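Polysaccharide biosynthesis protein CapD (Bacillus thuringiensis HD-771, PDB 6BWC) binds NADP and UDP-N-acetylglucosamine and, as a short-chain dehydrogenase-type enzyme, probably carries out an early sugar-nucleotide step in CMP-pseudaminic acid biosynthesis. Local coordinates at residues I234-N237 with D238-E241; N320-K324 with E325-N329. The protein carries 2 engineered substitutions. All blocks are in the same frame, centred on the assembly; numbering follows the deposited sequence.

How the contacts relate
Contact 1 comes first along the chain, where strand 233-235 runs straight into helix 236-251; contact 2 follows much later, where a loop leads into helix 324-333. Both are helix starts with a serine at the N-cap, and their centres lie about 9 Å apart on the same side of the chain's centre. Helix 324-333 packs on the strand end and the first turn of helix 236-251: Ile234 CD1, on the strand, is 3.7 Å from Leu327 CD1, and the aliphatic part of Lys324 lies against Asp238 and Glu241 of the helix. Contact 1 reaches the bound UDP-N-acetylglucosamine through Leu236, whereas contact 2 does not touch the ligand but backs the strand-to-helix junction that carries this pocket residue.

Contact 1: residues I234-N237 with D238-E241; sequences ISLN and DLSE. With UD1 (uridine-diphosphate-N-acetylglucosamine), chain O.
The backbone N atoms of Leu239, Ser240 and Glu241 donate to the carbonyl oxygens of Ser235, Leu236 and Asn237; these bonds open helix 236-251, which follows strand 233-235 without a loop. Ser235 is the N-cap. Its OG, anti to the backbone N (chi1 152°), reaches over the start of the helix and accepts the Asp238 N-H at 3.2 Å, a nearly straight bond of 167°. A weak, bent bond (124°) from Asn237 N reaches the same oxygen, so one short side chain serves two amides that have no preceding helical carbonyl. Asp238 suits the opening turn because its negative charge probably interacts favourably with the positive end of the helix dipole; its OD1 lies 3.5 Å from Ser235 CB. This strand-to-helix junction belongs to the part of the short-chain dehydrogenase fold that helps form the sugar-nucleotide pocket. Leu236 makes the link: its CD2 is 3.7 Å from O3B of UDP-N-acetylglucosamine, packing on the ribose, while its CD1 meets Leu239 CD2 at 3.7 Å. Leu239 in turn presses against Val179 and Ile180 of helix 179-190, a buried place that suits a branched apolar chain. Ser240, also buried, turns OG back onto its own helix, 2.9 Å from Asn237 O and 3.0 Å from Leu236 O, which keeps the hydroxyl within reach of a backbone acceptor.

Contact 2: residues N320-K324 with E325-N329; sequences NAISK and EELRN
Lys324, Ile322 and Glu326 carry most of this turn, in which an extended loop enters helix 324-333 through Ser323 as N-cap. Ile322, just before the cap, lays its CD1 over the helix start, 3.4 Å from Leu327 CA and 3.6 Å from Leu327 CB. Its CG1 branch lies between the backbone N and the carbonyl carbon (chi1 64°) and then extends, which carries the methyl to Leu327; the two side chains cross at about a right angle. An isoleucine fits here because its long branch covers the apolar side of the first turn. On the outer side, Ser323 and Glu326 form a capping box. Ser323 OG donates to Glu326 OE1 at 3.1 Å, using the carboxylate's anti lone pair, and accepts a weak bond from Glu326 N. Glu326 completes the exchange by accepting, again weakly, from Ser323 N at 3.5 Å; its extended chain is long enough to reach back to the cap, and its charge suits a helix start. Lys324, the first residue of the helix, accepts the Arg328 N-H at its carbonyl oxygen, 3.0 Å from Arg328 N. Its NZ and Arg328 NH2, 4.2 Å apart, converge on the carboxylate of Glu245, whose negative charge both share, while Arg328 also pairs with Glu325 and Glu246. Thus the charged face of helix 324-333 is held against helix 236-251, where Val242 touches Lys324 and Arg328, while Ile322 pairs by its backbone with Val233 of strand 233-235.

Contact 1: residues I234-N237 with D238-E241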
# COMPACT_ATOMS: atom_id res chain seq x y z
N ILE C 234 17.76 -0.25 -41.93
CA ILE C 234 17.39 0.96 -42.63
C ILE C 234 18.23 2.12 -42.17
O ILE C 234 18.46 2.30 -40.97
CB ILE C 234 15.90 1.23 -42.48
CG1 ILE C 234 15.18 0.22 -43.39
CG2 ILE C 234 15.57 2.67 -42.85
CD1 ILE C 234 13.68 0.21 -43.26
N SER C 235 18.73 2.86 -43.16
CA SER C 235 19.43 4.11 -42.94
C SER C 235 18.38 5.19 -42.76
O SER C 235 17.33 5.17 -43.42
CB SER C 235 20.34 4.45 -44.11
OG SER C 235 20.52 5.86 -44.23
N LEU C 236 18.66 6.11 -41.86
CA LEU C 236 17.76 7.22 -41.61
C LEU C 236 17.97 8.29 -42.67
O LEU C 236 17.08 9.11 -42.90
CB LEU C 236 18.00 7.81 -40.22
CG LEU C 236 17.09 8.97 -39.79
CD1 LEU C 236 15.62 8.59 -39.93
CD2 LEU C 236 17.42 9.37 -38.36
N ASN C 237 19.15 8.28 -43.31
CA ASN C 237 19.46 9.18 -44.42
C ASN C 237 18.50 8.88 -45.56
O ASN C 237 17.76 9.75 -46.01
CB ASN C 237 20.95 9.03 -44.87
CG ASN C 237 21.59 10.36 -45.32
OD1 ASN C 237 20.93 11.27 -45.86
ND2 ASN C 237 22.90 10.47 -45.10
N ASP C 238 18.48 7.62 -45.98
CA ASP C 238 17.57 7.15 -47.04
C ASP C 238 16.14 7.47 -46.61
O ASP C 238 15.36 8.02 -47.42
CB ASP C 238 17.72 5.63 -47.33
CG ASP C 238 19.18 5.19 -47.63
OD1 ASP C 238 19.46 3.97 -47.48
OD2 ASP C 238 20.03 6.04 -47.99
N LEU C 239 15.80 7.18 -45.35
CA LEU C 239 14.44 7.37 -44.86
C LEU C 239 13.94 8.81 -44.97
O LEU C 239 12.81 9.06 -45.42
CB LEU C 239 14.29 6.90 -43.41
CG LEU C 239 12.92 7.14 -42.73
CD1 LEU C 239 11.74 6.64 -43.55
CD2 LEU C 239 12.90 6.47 -41.36
N SER C 240 14.77 9.76 -44.54
CA SER C 240 14.37 11.16 -44.55
C SER C 240 14.17 11.60 -45.99
O SER C 240 13.14 12.20 -46.30
CB SER C 240 15.38 12.04 -43.82
OG SER C 240 16.69 11.80 -44.28
N GLU C 241 15.12 11.26 -46.86
CA GLU C 241 15.01 11.51 -48.32
C GLU C 241 13.71 10.91 -48.95
O GLU C 241 12.85 11.66 -49.48
CB GLU C 241 16.28 11.02 -49.05
CG GLU C 241 17.53 11.86 -48.78
CD GLU C 241 18.78 11.40 -49.51
OE1 GLU C 241 18.70 10.47 -50.34
OE2 GLU C 241 19.86 11.97 -49.26
C1' UD1 O . 11.21 2.52 -31.68
C2' UD1 O . 10.32 2.18 -30.49
C3' UD1 O . 11.12 1.58 -29.34
C4' UD1 O . 12.04 0.45 -29.81
C5' UD1 O . 12.74 0.76 -31.15
C6' UD1 O . 13.35 -0.52 -31.73
C7' UD1 O . 8.49 3.82 -30.58
C8' UD1 O . 8.04 5.20 -30.14
N2' UD1 O . 9.62 3.36 -30.03
O1' UD1 O . 12.23 3.42 -31.27
O3' UD1 O . 10.21 1.11 -28.33
O4' UD1 O . 13.03 0.17 -28.83
O5' UD1 O . 11.85 1.35 -32.11
O6' UD1 O . 14.61 -0.27 -32.36
O7' UD1 O . 7.85 3.21 -31.44
N1 UD1 O . 13.95 10.66 -35.41
C2 UD1 O . 14.11 11.90 -36.11
N3 UD1 O . 13.31 12.93 -35.81
C4 UD1 O . 12.35 12.84 -34.87
C5 UD1 O . 12.15 11.66 -34.19
C6 UD1 O . 12.95 10.57 -34.49
O2 UD1 O . 15.00 12.05 -36.97
O4 UD1 O . 11.61 13.80 -34.61
C1B UD1 O . 14.83 9.50 -35.69
C2B UD1 O . 15.40 8.80 -34.46
O2' UD1 O . 16.62 9.39 -34.02
C3B UD1 O . 15.55 7.35 -34.89
C4B UD1 O . 14.43 7.21 -35.90
O4B UD1 O . 14.06 8.52 -36.33
O3B UD1 O . 16.78 7.04 -35.55
C5B UD1 O . 13.20 6.50 -35.35
O5B UD1 O . 12.56 7.18 -34.27
PA UD1 O . 11.21 6.50 -33.74
O1A UD1 O . 10.42 7.40 -32.83
O2A UD1 O . 10.45 5.83 -34.89
O3A UD1 O . 11.66 5.13 -33.01
PB UD1 O . 12.93 4.63 -32.13
O1B UD1 O . 13.27 5.68 -31.09
O2B UD1 O . 14.08 4.06 -32.94

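Contact 2: residues N320-K324 with E325-N329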
# COMPACT_ATOMS: atom_id res chain seq x y z
N ASN C 320 24.36 -4.59 -44.13
CA ASN C 320 23.98 -3.72 -45.24
C ASN C 320 22.52 -3.30 -45.22
O ASN C 320 21.61 -4.12 -45.06
CB ASN C 320 24.35 -4.38 -46.57
CG ASN C 320 25.85 -4.46 -46.76
OD1 ASN C 320 26.56 -3.56 -46.33
ND2 ASN C 320 26.34 -5.54 -47.34
N ALA C 321 22.31 -2.00 -45.35
CA ALA C 321 20.97 -1.49 -45.50
C ALA C 321 20.33 -2.09 -46.74
O ALA C 321 20.99 -2.68 -47.59
CB ALA C 321 20.98 0.04 -45.60
N ILE C 322 19.01 -1.94 -46.80
CA ILE C 322 18.31 -2.00 -48.06
C ILE C 322 18.68 -0.74 -48.83
O ILE C 322 19.15 0.23 -48.23
CB ILE C 322 16.78 -2.12 -47.87
CG1 ILE C 322 16.19 -0.86 -47.19
CG2 ILE C 322 16.44 -3.37 -47.05
CD1 ILE C 322 14.68 -0.90 -47.03
N SER C 323 18.50 -0.76 -50.14
CA SER C 323 18.68 0.45 -50.95
C SER C 323 17.53 1.42 -50.67
O SER C 323 16.47 1.00 -50.20
CB SER C 323 18.69 0.09 -52.44
OG SER C 323 17.55 -0.68 -52.81
N LYS C 324 17.75 2.71 -50.95
CA LYS C 324 16.67 3.72 -51.04
C LYS C 324 15.40 3.23 -51.70
O LYS C 324 14.31 3.46 -51.21
CB LYS C 324 17.09 4.92 -51.88
CG LYS C 324 17.57 6.13 -51.11
CD LYS C 324 17.43 7.38 -51.95
CE LYS C 324 16.01 7.90 -51.90
NZ LYS C 324 15.83 9.05 -52.81
N GLU C 325 15.57 2.59 -52.85
CA GLU C 325 14.46 2.23 -53.70
C GLU C 325 13.64 1.09 -53.09
O GLU C 325 12.40 1.12 -53.16
CB GLU C 325 14.95 1.90 -55.13
CG GLU C 325 13.89 2.07 -56.22
CD GLU C 325 13.42 3.53 -56.40
OE1 GLU C 325 14.22 4.47 -56.14
OE2 GLU C 325 12.24 3.73 -56.80
N GLU C 326 14.32 0.11 -52.50
CA GLU C 326 13.63 -0.95 -51.73
C GLU C 326 12.85 -0.39 -50.55
O GLU C 326 11.76 -0.87 -50.24
CB GLU C 326 14.60 -2.02 -51.22
CG GLU C 326 15.12 -2.96 -52.29
CD GLU C 326 16.16 -3.91 -51.74
OE1 GLU C 326 17.36 -3.56 -51.81
OE2 GLU C 326 15.76 -4.98 -51.21
N LEU C 327 13.43 0.61 -49.89
CA LEU C 327 12.76 1.26 -48.78
C LEU C 327 11.46 1.89 -49.24
O LEU C 327 10.41 1.57 -48.71
CB LEU C 327 13.66 2.33 -48.16
CG LEU C 327 13.10 3.18 -47.02
CD1 LEU C 327 12.30 2.35 -46.00
CD2 LEU C 327 14.27 3.90 -46.36
N ARG C 328 11.56 2.75 -50.26
CA ARG C 328 10.41 3.36 -50.94
C ARG C 328 9.34 2.35 -51.34
O ARG C 328 8.15 2.60 -51.12
CB ARG C 328 10.87 4.11 -52.19
CG ARG C 328 9.81 4.26 -53.27
CD ARG C 328 10.39 4.91 -54.50
NE ARG C 328 10.65 6.34 -54.32
CZ ARG C 328 11.84 6.93 -54.33
NH1 ARG C 328 12.98 6.26 -54.53
NH2 ARG C 328 11.90 8.24 -54.16
N ASN C 329 9.74 1.23 -51.94
CA ASN C 329 8.77 0.18 -52.27
C ASN C 329 8.00 -0.25 -51.05
O ASN C 329 6.77 -0.29 -51.07
CB ASN C 329 9.45 -1.03 -52.89
CG ASN C 329 9.97 -0.74 -54.28
OD1 ASN C 329 9.67 0.31 -54.88
ND2 ASN C 329 10.75 -1.68 -54.81